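Long-range contacts in PurR transcriptional regulator (Vibrio parahaemolyticus, PDB 3D8U), which probably binds regulatory DNA as a LacI/PurR-family transcription factor and carries a periplasmic-binding-protein-like domain: residues B[122-126]-B[138-142]; B[163-169]-B[191-196]; B[213-218]-B[230-236]. One frame throughout, in Å; residues are numbered along the deposited sequence.

Contact 1: B[122-126]-B[138-142]; sequences NVGFI and QLHGW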
loop_
_atom_site.group_PDB
_atom_site.type_symbol
_atom_site.label_atom_id
_atom_site.label_comp_id
_atom_site.label_asym_id
_atom_site.label_seq_id
_atom_site.Cartn_x
_atom_site.Cartn_y
_atom_site.Cartn_z
ATOM N N ASN B 122 -23.365 -17.542 11.950
ATOM C CA ASN B 122 -23.245 -18.048 10.584
ATOM C C ASN B 122 -22.453 -17.253 9.609
ATOM O O ASN B 122 -22.975 -16.521 8.786
ATOM C CB ASN B 122 -24.500 -18.732 9.996
ATOM C CG ASN B 122 -25.688 -17.865 9.992
ATOM O OD1 ASN B 122 -26.785 -18.292 10.376
ATOM N ND2 ASN B 122 -25.506 -16.627 9.548
ATOM N N VAL B 123 -21.159 -17.524 9.708
ATOM C CA VAL B 123 -20.113 -16.679 9.247
ATOM C C VAL B 123 -19.722 -17.105 7.874
ATOM O O VAL B 123 -19.586 -18.271 7.618
ATOM C CB VAL B 123 -18.883 -16.860 10.153
ATOM C CG1 VAL B 123 -17.856 -15.785 9.867
ATOM C CG2 VAL B 123 -19.283 -16.821 11.602
ATOM N N GLY B 124 -19.536 -16.139 6.991
ATOM C CA GLY B 124 -18.931 -16.399 5.710
ATOM C C GLY B 124 -17.499 -15.921 5.778
ATOM O O GLY B 124 -17.106 -15.181 6.700
ATOM N N PHE B 125 -16.716 -16.329 4.792
ATOM C CA PHE B 125 -15.318 -15.919 4.711
ATOM C C PHE B 125 -15.008 -15.380 3.328
ATOM O O PHE B 125 -15.355 -16.005 2.320
ATOM C CB PHE B 125 -14.446 -17.149 4.969
ATOM C CG PHE B 125 -12.975 -16.884 4.967
ATOM C CD1 PHE B 125 -12.313 -16.552 6.152
ATOM C CD2 PHE B 125 -12.232 -17.019 3.795
ATOM C CE1 PHE B 125 -10.924 -16.346 6.171
ATOM C CE2 PHE B 125 -10.828 -16.808 3.793
ATOM C CZ PHE B 125 -10.179 -16.470 4.980
ATOM N N ILE B 126 -14.323 -14.258 3.257
ATOM C CA ILE B 126 -13.844 -13.825 1.975
ATOM C C ILE B 126 -12.360 -13.557 2.105
ATOM O O ILE B 126 -11.951 -12.779 2.957
ATOM C CB ILE B 126 -14.571 -12.557 1.525
ATOM C CG1 ILE B 126 -16.068 -12.812 1.375
ATOM C CG2 ILE B 126 -14.044 -12.096 0.210
ATOM C CD1 ILE B 126 -16.892 -11.527 1.428
ATOM N N GLN B 138 -5.392 -19.158 7.127
ATOM C CA GLN B 138 -6.489 -18.380 7.712
ATOM C C GLN B 138 -7.835 -19.061 7.474
ATOM O O GLN B 138 -8.682 -19.072 8.357
ATOM C CB GLN B 138 -6.571 -16.968 7.121
ATOM C CG GLN B 138 -5.253 -16.267 6.898
ATOM C CD GLN B 138 -5.428 -14.916 6.233
ATOM O OE1 GLN B 138 -5.203 -13.873 6.856
ATOM N NE2 GLN B 138 -5.840 -14.918 4.966
ATOM N N LEU B 139 -8.028 -19.598 6.269
ATOM C CA LEU B 139 -9.246 -20.318 5.895
ATOM C C LEU B 139 -9.424 -21.434 6.867
ATOM O O LEU B 139 -10.470 -21.584 7.482
ATOM C CB LEU B 139 -9.085 -20.967 4.527
ATOM C CG LEU B 139 -10.157 -20.883 3.440
ATOM C CD1 LEU B 139 -10.359 -22.227 2.845
ATOM C CD2 LEU B 139 -11.468 -20.366 3.946
ATOM N N HIS B 140 -8.361 -22.213 7.001
ATOM C CA HIS B 140 -8.336 -23.356 7.872
ATOM C C HIS B 140 -8.621 -22.909 9.285
ATOM O O HIS B 140 -9.391 -23.553 10.000
ATOM C CB HIS B 140 -6.975 -24.003 7.815
ATOM C CG HIS B 140 -6.782 -24.880 6.629
ATOM N ND1 HIS B 140 -5.538 -25.200 6.135
ATOM C CD2 HIS B 140 -7.673 -25.530 5.849
ATOM C CE1 HIS B 140 -5.668 -26.016 5.106
ATOM N NE2 HIS B 140 -6.954 -26.235 4.914
ATOM N N GLY B 141 -8.013 -21.798 9.685
ATOM C CA GLY B 141 -8.237 -21.291 11.019
ATOM C C GLY B 141 -9.719 -21.106 11.187
ATOM O O GLY B 141 -10.283 -21.450 12.202
ATOM N N TRP B 142 -10.356 -20.592 10.156
ATOM C CA TRP B 142 -11.755 -20.238 10.261
ATOM C C TRP B 142 -12.605 -21.491 10.279
ATOM O O TRP B 142 -13.591 -21.564 11.018
ATOM C CB TRP B 142 -12.156 -19.280 9.138
ATOM C CG TRP B 142 -13.607 -19.220 8.853
ATOM C CD1 TRP B 142 -14.571 -18.590 9.598
ATOM C CD2 TRP B 142 -14.287 -19.816 7.737
ATOM N NE1 TRP B 142 -15.817 -18.757 9.001
ATOM C CE2 TRP B 142 -15.669 -19.502 7.864
ATOM C CE3 TRP B 142 -13.871 -20.596 6.653
ATOM C CZ2 TRP B 142 -16.629 -19.945 6.951
ATOM C CZ3 TRP B 142 -14.840 -21.015 5.723
ATOM C CH2 TRP B 142 -16.199 -20.696 5.892
#
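Gln138 opens the contact with Phe125, where helix 133-148 lies over strand 123-128 in a beta-alpha-beta unit of the periplasmic-binding-protein-like fold. The short segments run almost exactly antiparallel, with axes 10.0 Å apart, and no hydrogen bond joins them. Gln138 brings its CB to within 4.2 Å of Phe125 CZ, at the far end of the ring, while its side chain also reaches Ser188 and Leu216 in loops. Leu139 follows with one branch: its CD2 sits over a face of the Phe125 ring, 3.8 Å from the centroid and displaced toward the rim, as a CH-pi contact. In Phe125, CG anti to the backbone N (chi1 -178°) carries the ring on toward the helix. One turn after Gln138, Trp142 lays its indole over the stem of the same side chain, with Phe125 CB 3.7 Å from the centroid of the six-membered ring and nearly on its normal. The two aromatic planes, 27° apart, are slid so far past each other that the rings barely overlap. Phe156 of strand 156-159 touches Phe125, Leu139 and Trp142, and Val186 of strand 184-187 adds to the same buried layer. Beyond Phe125, the indole reaches Val123, whose CG1 lies 3.7 Å from Trp142 NE1 and whose carbonyl O meets the indole edge in its plane, 3.5 Å from CZ2.

Contact 2: B[163-169]-B[191-196]; sequences PSSQLGA and EIAIGA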
loop_
_atom_site.group_PDB
_atom_site.type_symbol
_atom_site.label_atom_id
_atom_site.label_comp_id
_atom_site.label_asym_id
_atom_site.label_seq_id
_atom_site.Cartn_x
_atom_site.Cartn_y
_atom_site.Cartn_z
ATOM N N PRO B 163 -6.232 -8.511 -2.951
ATOM C CA PRO B 163 -7.350 -8.048 -2.140
ATOM C C PRO B 163 -7.814 -6.700 -2.654
ATOM O O PRO B 163 -6.986 -5.894 -3.070
ATOM C CB PRO B 163 -6.720 -7.878 -0.769
ATOM C CG PRO B 163 -5.310 -7.550 -1.066
ATOM C CD PRO B 163 -4.995 -8.521 -2.148
ATOM N N SER B 164 -9.119 -6.470 -2.641
ATOM C CA SER B 164 -9.672 -5.300 -3.246
ATOM C C SER B 164 -11.015 -5.097 -2.597
ATOM O O SER B 164 -11.615 -6.046 -2.086
ATOM C CB SER B 164 -9.875 -5.549 -4.722
ATOM O OG SER B 164 -11.110 -6.203 -4.942
ATOM N N SER B 165 -11.515 -3.872 -2.614
ATOM C CA SER B 165 -12.807 -3.688 -2.018
ATOM C C SER B 165 -13.874 -4.166 -2.961
ATOM O O SER B 165 -14.947 -4.506 -2.497
ATOM C CB SER B 165 -13.053 -2.257 -1.582
ATOM O OG SER B 165 -12.938 -1.404 -2.693
ATOM N N GLN B 166 -13.595 -4.209 -4.269
ATOM C CA GLN B 166 -14.570 -4.787 -5.218
ATOM C C GLN B 166 -14.816 -6.237 -4.814
ATOM O O GLN B 166 -15.944 -6.741 -4.823
ATOM C CB GLN B 166 -14.098 -4.758 -6.670
ATOM C CG GLN B 166 -15.018 -5.545 -7.567
ATOM C CD GLN B 166 -14.514 -5.685 -8.986
ATOM O OE1 GLN B 166 -13.344 -5.448 -9.289
ATOM N NE2 GLN B 166 -15.408 -6.072 -9.881
ATOM N N LEU B 167 -13.743 -6.896 -4.435
ATOM C CA LEU B 167 -13.877 -8.252 -4.025
ATOM C C LEU B 167 -14.805 -8.387 -2.803
ATOM O O LEU B 167 -15.609 -9.310 -2.775
ATOM C CB LEU B 167 -12.512 -8.849 -3.765
ATOM C CG LEU B 167 -12.361 -10.299 -4.131
ATOM C CD1 LEU B 167 -10.956 -10.722 -3.801
ATOM C CD2 LEU B 167 -13.382 -11.175 -3.378
ATOM N N GLY B 168 -14.706 -7.483 -1.815
ATOM C CA GLY B 168 -15.535 -7.555 -0.597
ATOM C C GLY B 168 -16.994 -7.232 -0.870
ATOM O O GLY B 168 -17.878 -7.845 -0.323
ATOM N N ALA B 169 -17.247 -6.246 -1.706
ATOM C CA ALA B 169 -18.599 -5.993 -2.205
ATOM C C ALA B 169 -19.155 -7.262 -2.824
ATOM O O ALA B 169 -20.101 -7.867 -2.332
ATOM C CB ALA B 169 -18.579 -4.885 -3.256
ATOM N N GLU B 191 -8.838 -4.195 2.799
ATOM C CA GLU B 191 -9.570 -3.758 1.564
ATOM C C GLU B 191 -10.880 -4.524 1.388
ATOM O O GLU B 191 -11.919 -3.949 1.106
ATOM C CB GLU B 191 -8.730 -3.937 0.312
ATOM C CG GLU B 191 -7.468 -3.152 0.350
ATOM C CD GLU B 191 -6.210 -4.012 0.410
ATOM O OE1 GLU B 191 -6.060 -4.911 1.294
ATOM O OE2 GLU B 191 -5.344 -3.738 -0.458
ATOM N N ILE B 192 -10.810 -5.830 1.615
ATOM C CA ILE B 192 -11.956 -6.692 1.501
ATOM C C ILE B 192 -13.075 -6.276 2.460
ATOM O O ILE B 192 -14.227 -6.109 2.065
ATOM C CB ILE B 192 -11.508 -8.119 1.733
ATOM C CG1 ILE B 192 -10.546 -8.501 0.613
ATOM C CG2 ILE B 192 -12.697 -9.050 1.849
ATOM C CD1 ILE B 192 -9.664 -9.701 0.869
ATOM N N ALA B 193 -12.717 -6.075 3.715
ATOM C CA ALA B 193 -13.679 -5.783 4.739
ATOM C C ALA B 193 -14.291 -4.439 4.463
ATOM O O ALA B 193 -15.408 -4.182 4.856
ATOM C CB ALA B 193 -12.991 -5.764 6.070
ATOM N N ILE B 194 -13.556 -3.566 3.794
ATOM C CA ILE B 194 -14.076 -2.245 3.504
ATOM C C ILE B 194 -15.119 -2.357 2.394
ATOM O O ILE B 194 -16.222 -1.773 2.483
ATOM C CB ILE B 194 -12.956 -1.311 3.095
ATOM C CG1 ILE B 194 -12.149 -0.949 4.335
ATOM C CG2 ILE B 194 -13.499 -0.082 2.448
ATOM C CD1 ILE B 194 -12.760 0.157 5.200
ATOM N N GLY B 195 -14.773 -3.112 1.352
ATOM C CA GLY B 195 -15.722 -3.367 0.298
ATOM C C GLY B 195 -16.992 -3.831 0.964
ATOM O O GLY B 195 -18.061 -3.299 0.705
ATOM N N ALA B 196 -16.862 -4.800 1.863
ATOM C CA ALA B 196 -18.013 -5.450 2.453
ATOM C C ALA B 196 -18.861 -4.436 3.214
ATOM O O ALA B 196 -20.063 -4.351 2.974
ATOM C CB ALA B 196 -17.568 -6.575 3.341
#
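Gly168 and Gly195 face each other where helices 165-178 and 190-203 cross at -47°, a glycine-mediated helix-helix packing on one face of the parallel sheet of the periplasmic-binding-protein-like domain. With no side chain from either glycine between them, the backbones come together and the short axes approach to 6.2 Å. The first shell is therefore largely main chain: Gly195 CA points its hydrogen at Ser165 O in a CA-H...O contact, and Gly168 CA does the same toward Ile192 O, 3.3 Å away. Ser165 CA meets Glu191 O in a third such contact, so carbonyls of both helices accept across the interface. These oxygens also take ordinary helical bonds, Ser165 O from Ala169 N and Ile192 O from Ala196 N. Side chains close the margins. Ile192 straddles the seam with two branches: CG2 lies 4.0 Å from Gly168 CA, while CG1, anti to its own carbonyl carbon (chi1 -64°), carries CD1 to 3.8 Å from Pro163 CB. Pro163 also leans its ring on the Glu191 carboxylate, with CG 3.6 Å from OE1; that carboxylate has a long, weak ion pair with Lys16. Farther out, Ile126 of strand 123-128 packs against Ile192 and Leu167, while Phe198 of the second subunit packs on Ile194 and Ser220 of that subunit on Ser165. Ser164 is the N-cap of helix 165-178; its OG accepts from Leu167 N at 2.8 Å.

Contact 3: B[213-218]-B[230-236]; sequences IICLEG and TSAEFDY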
loop_
_atom_site.group_PDB
_atom_site.type_symbol
_atom_site.label_atom_id
_atom_site.label_comp_id
_atom_site.label_asym_id
_atom_site.label_seq_id
_atom_site.Cartn_x
_atom_site.Cartn_y
_atom_site.Cartn_z
ATOM N N ILE B 213 -18.914 -7.873 11.090
ATOM C CA ILE B 213 -17.744 -7.980 10.215
ATOM C C ILE B 213 -16.447 -8.057 11.015
ATOM O O ILE B 213 -16.279 -7.353 12.026
ATOM C CB ILE B 213 -17.672 -6.781 9.193
ATOM C CG1 ILE B 213 -18.759 -6.892 8.105
ATOM C CG2 ILE B 213 -16.316 -6.716 8.494
ATOM C CD1 ILE B 213 -18.966 -5.604 7.269
ATOM N N ILE B 214 -15.496 -8.865 10.568
ATOM C CA ILE B 214 -14.214 -8.872 11.282
ATOM C C ILE B 214 -13.046 -9.024 10.317
ATOM O O ILE B 214 -13.049 -9.920 9.465
ATOM C CB ILE B 214 -14.194 -9.958 12.407
ATOM C CG1 ILE B 214 -12.982 -9.727 13.315
ATOM C CG2 ILE B 214 -14.323 -11.398 11.811
ATOM C CD1 ILE B 214 -12.607 -10.862 14.188
ATOM N N CYS B 215 -12.051 -8.155 10.432
ATOM C CA CYS B 215 -10.971 -8.132 9.440
ATOM C C CYS B 215 -9.774 -8.827 9.999
ATOM O O CYS B 215 -9.503 -8.723 11.184
ATOM C CB CYS B 215 -10.597 -6.709 9.080
ATOM S SG CYS B 215 -9.091 -6.573 8.081
ATOM N N LEU B 216 -9.047 -9.544 9.161
ATOM C CA LEU B 216 -7.961 -10.392 9.678
ATOM C C LEU B 216 -6.604 -9.684 9.762
ATOM O O LEU B 216 -5.623 -10.267 10.234
ATOM C CB LEU B 216 -7.842 -11.643 8.809
ATOM C CG LEU B 216 -8.312 -12.999 9.349
ATOM C CD1 LEU B 216 -9.414 -12.916 10.408
ATOM C CD2 LEU B 216 -8.736 -13.912 8.200
ATOM N N GLU B 217 -6.552 -8.438 9.280
ATOM C CA GLU B 217 -5.311 -7.673 9.213
ATOM C C GLU B 217 -5.661 -6.214 9.062
ATOM O O GLU B 217 -5.471 -5.625 7.999
ATOM C CB GLU B 217 -4.415 -8.131 8.055
ATOM C CG GLU B 217 -2.982 -7.631 8.156
ATOM C CD GLU B 217 -2.242 -7.524 6.806
ATOM O OE1 GLU B 217 -2.886 -7.231 5.748
ATOM O OE2 GLU B 217 -0.988 -7.699 6.816
ATOM N N GLY B 218 -6.208 -5.634 10.120
ATOM C CA GLY B 218 -6.603 -4.220 10.114
ATOM C C GLY B 218 -5.466 -3.236 10.327
ATOM O O GLY B 218 -4.386 -3.575 10.793
ATOM N N THR B 230 -14.000 -4.269 14.078
ATOM C CA THR B 230 -13.247 -5.236 14.837
ATOM C C THR B 230 -12.236 -5.908 13.940
ATOM O O THR B 230 -12.593 -6.520 12.947
ATOM C CB THR B 230 -14.194 -6.305 15.388
ATOM O OG1 THR B 230 -14.977 -5.740 16.439
ATOM C CG2 THR B 230 -13.435 -7.507 15.912
ATOM N N SER B 231 -10.969 -5.820 14.290
ATOM C CA SER B 231 -9.978 -6.512 13.521
ATOM C C SER B 231 -8.742 -6.882 14.314
ATOM O O SER B 231 -8.498 -6.394 15.426
ATOM C CB SER B 231 -9.523 -5.599 12.420
ATOM O OG SER B 231 -8.309 -5.046 12.856
ATOM N N ALA B 232 -7.938 -7.710 13.675
ATOM C CA ALA B 232 -6.708 -8.212 14.243
ATOM C C ALA B 232 -5.598 -7.336 13.765
ATOM O O ALA B 232 -5.552 -7.015 12.591
ATOM C CB ALA B 232 -6.468 -9.606 13.767
ATOM N N GLU B 233 -4.696 -6.950 14.664
ATOM C CA GLU B 233 -3.603 -6.083 14.279
ATOM C C GLU B 233 -2.286 -6.723 14.587
ATOM O O GLU B 233 -2.230 -7.603 15.421
ATOM C CB GLU B 233 -3.734 -4.740 14.969
ATOM C CG GLU B 233 -4.874 -3.914 14.395
ATOM C CD GLU B 233 -4.950 -2.569 15.022
ATOM O OE1 GLU B 233 -4.005 -2.197 15.732
ATOM O OE2 GLU B 233 -5.953 -1.874 14.813
ATOM N N PHE B 234 -1.240 -6.296 13.891
ATOM C CA PHE B 234 0.087 -6.860 14.072
ATOM C C PHE B 234 1.059 -5.698 14.105
ATOM O O PHE B 234 0.729 -4.611 13.667
ATOM C CB PHE B 234 0.466 -7.798 12.914
ATOM C CG PHE B 234 -0.576 -8.846 12.586
ATOM C CD1 PHE B 234 -0.480 -10.122 13.112
ATOM C CD2 PHE B 234 -1.626 -8.559 11.721
ATOM C CE1 PHE B 234 -1.418 -11.084 12.809
ATOM C CE2 PHE B 234 -2.581 -9.506 11.421
ATOM C CZ PHE B 234 -2.474 -10.774 11.955
ATOM N N ASP B 235 2.258 -5.923 14.615
ATOM C CA ASP B 235 3.201 -4.858 14.748
ATOM C C ASP B 235 4.382 -5.177 13.847
ATOM O O ASP B 235 5.413 -5.654 14.271
ATOM C CB ASP B 235 3.558 -4.684 16.220
ATOM C CG ASP B 235 4.533 -3.547 16.482
ATOM O OD1 ASP B 235 4.919 -3.461 17.669
ATOM O OD2 ASP B 235 4.933 -2.763 15.562
ATOM N N TYR B 236 4.221 -4.906 12.569
ATOM C CA TYR B 236 5.272 -5.234 11.642
ATOM C C TYR B 236 6.461 -4.316 11.823
ATOM O O TYR B 236 7.585 -4.731 11.567
ATOM C CB TYR B 236 4.772 -5.217 10.194
ATOM C CG TYR B 236 3.670 -6.211 9.902
ATOM C CD1 TYR B 236 3.830 -7.585 10.184
ATOM C CD2 TYR B 236 2.465 -5.787 9.327
ATOM C CE1 TYR B 236 2.798 -8.513 9.914
ATOM C CE2 TYR B 236 1.428 -6.704 9.037
ATOM C CZ TYR B 236 1.603 -8.063 9.336
ATOM O OH TYR B 236 0.579 -8.944 9.048
#
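Glu217 reaches from near the end of 213-218 to Phe234 and Tyr236 of the other segment. Its CB lies 4.1 Å from Phe234 CE2. CG, set anti to the backbone N (chi1 -165°), lies 3.8 Å from the same CE2, the two side chains crossing at about a right angle. Beyond CG the chain is extended, and CD brings the carboxylate to Tyr236, its plane steeply turned against the tyrosine ring. At the tip OE2 accepts a hydrogen bond from Tyr236 OH, 3.0 Å away, through the lone pair that faces away from OE1. OE1 lies close to Glu15 OE1, a pairing of like charges that may raise the affinity of these carboxylates for a proton. Phe234 is also met from the backbone, with Leu216 O at its ring edge, in plane and 3.4 Å from CE2.

Before this, the segments run side by side as parallel strands joined by a single bridge, Cys215 with Ser231. Cys215 N donates to Thr230 O in its carbonyl plane (3.0 Å), and Ala232 N returns a bond to Cys215 O. Past the bridge, Gly218 N donates to Ala232 O at 2.9 Å, while Glu217 N is held within its own turn by Cys215 SG. Ile214 CG1 rests on Thr230 CG2, 3.4 Å away. The Thr230 hydroxyl is engaged by Thr272 and by Arg269 N, and Glu233 forms a salt bridge with Arg269. Tyr236 begins helix 236-251 and packs on Lys16, Ala17 and His20 of helix 16-32. The chain thus leaves one subdomain beside strand 212-215 and enters the other, an arrangement typical of an interdomain crossover at the hinge of the LacI/PurR periplasmic-binding-protein-like fold.

In the fold
From the N terminus, the chain builds the sheet containing strand 6-10 before reaching the second, four-stranded parallel sheet, and all three contacts belong to that later half. Contact 1 closes the loop from strand 123-128 to helix 133-148, contact 2 the longer one from 163-169 to 191-196, and contact 3 that from strand 212-215 to 230-236. They follow in series; none nests or crosses. Helix 133-148 of contact 1 covers one face of the sheet and the helix pair of contact 2 the other, strand 123-128 touching both. Leu216 of contact 3 meets Phe125, Ala193 meets Cys215, and 230-236 leads into helix 236-251, beside the other half.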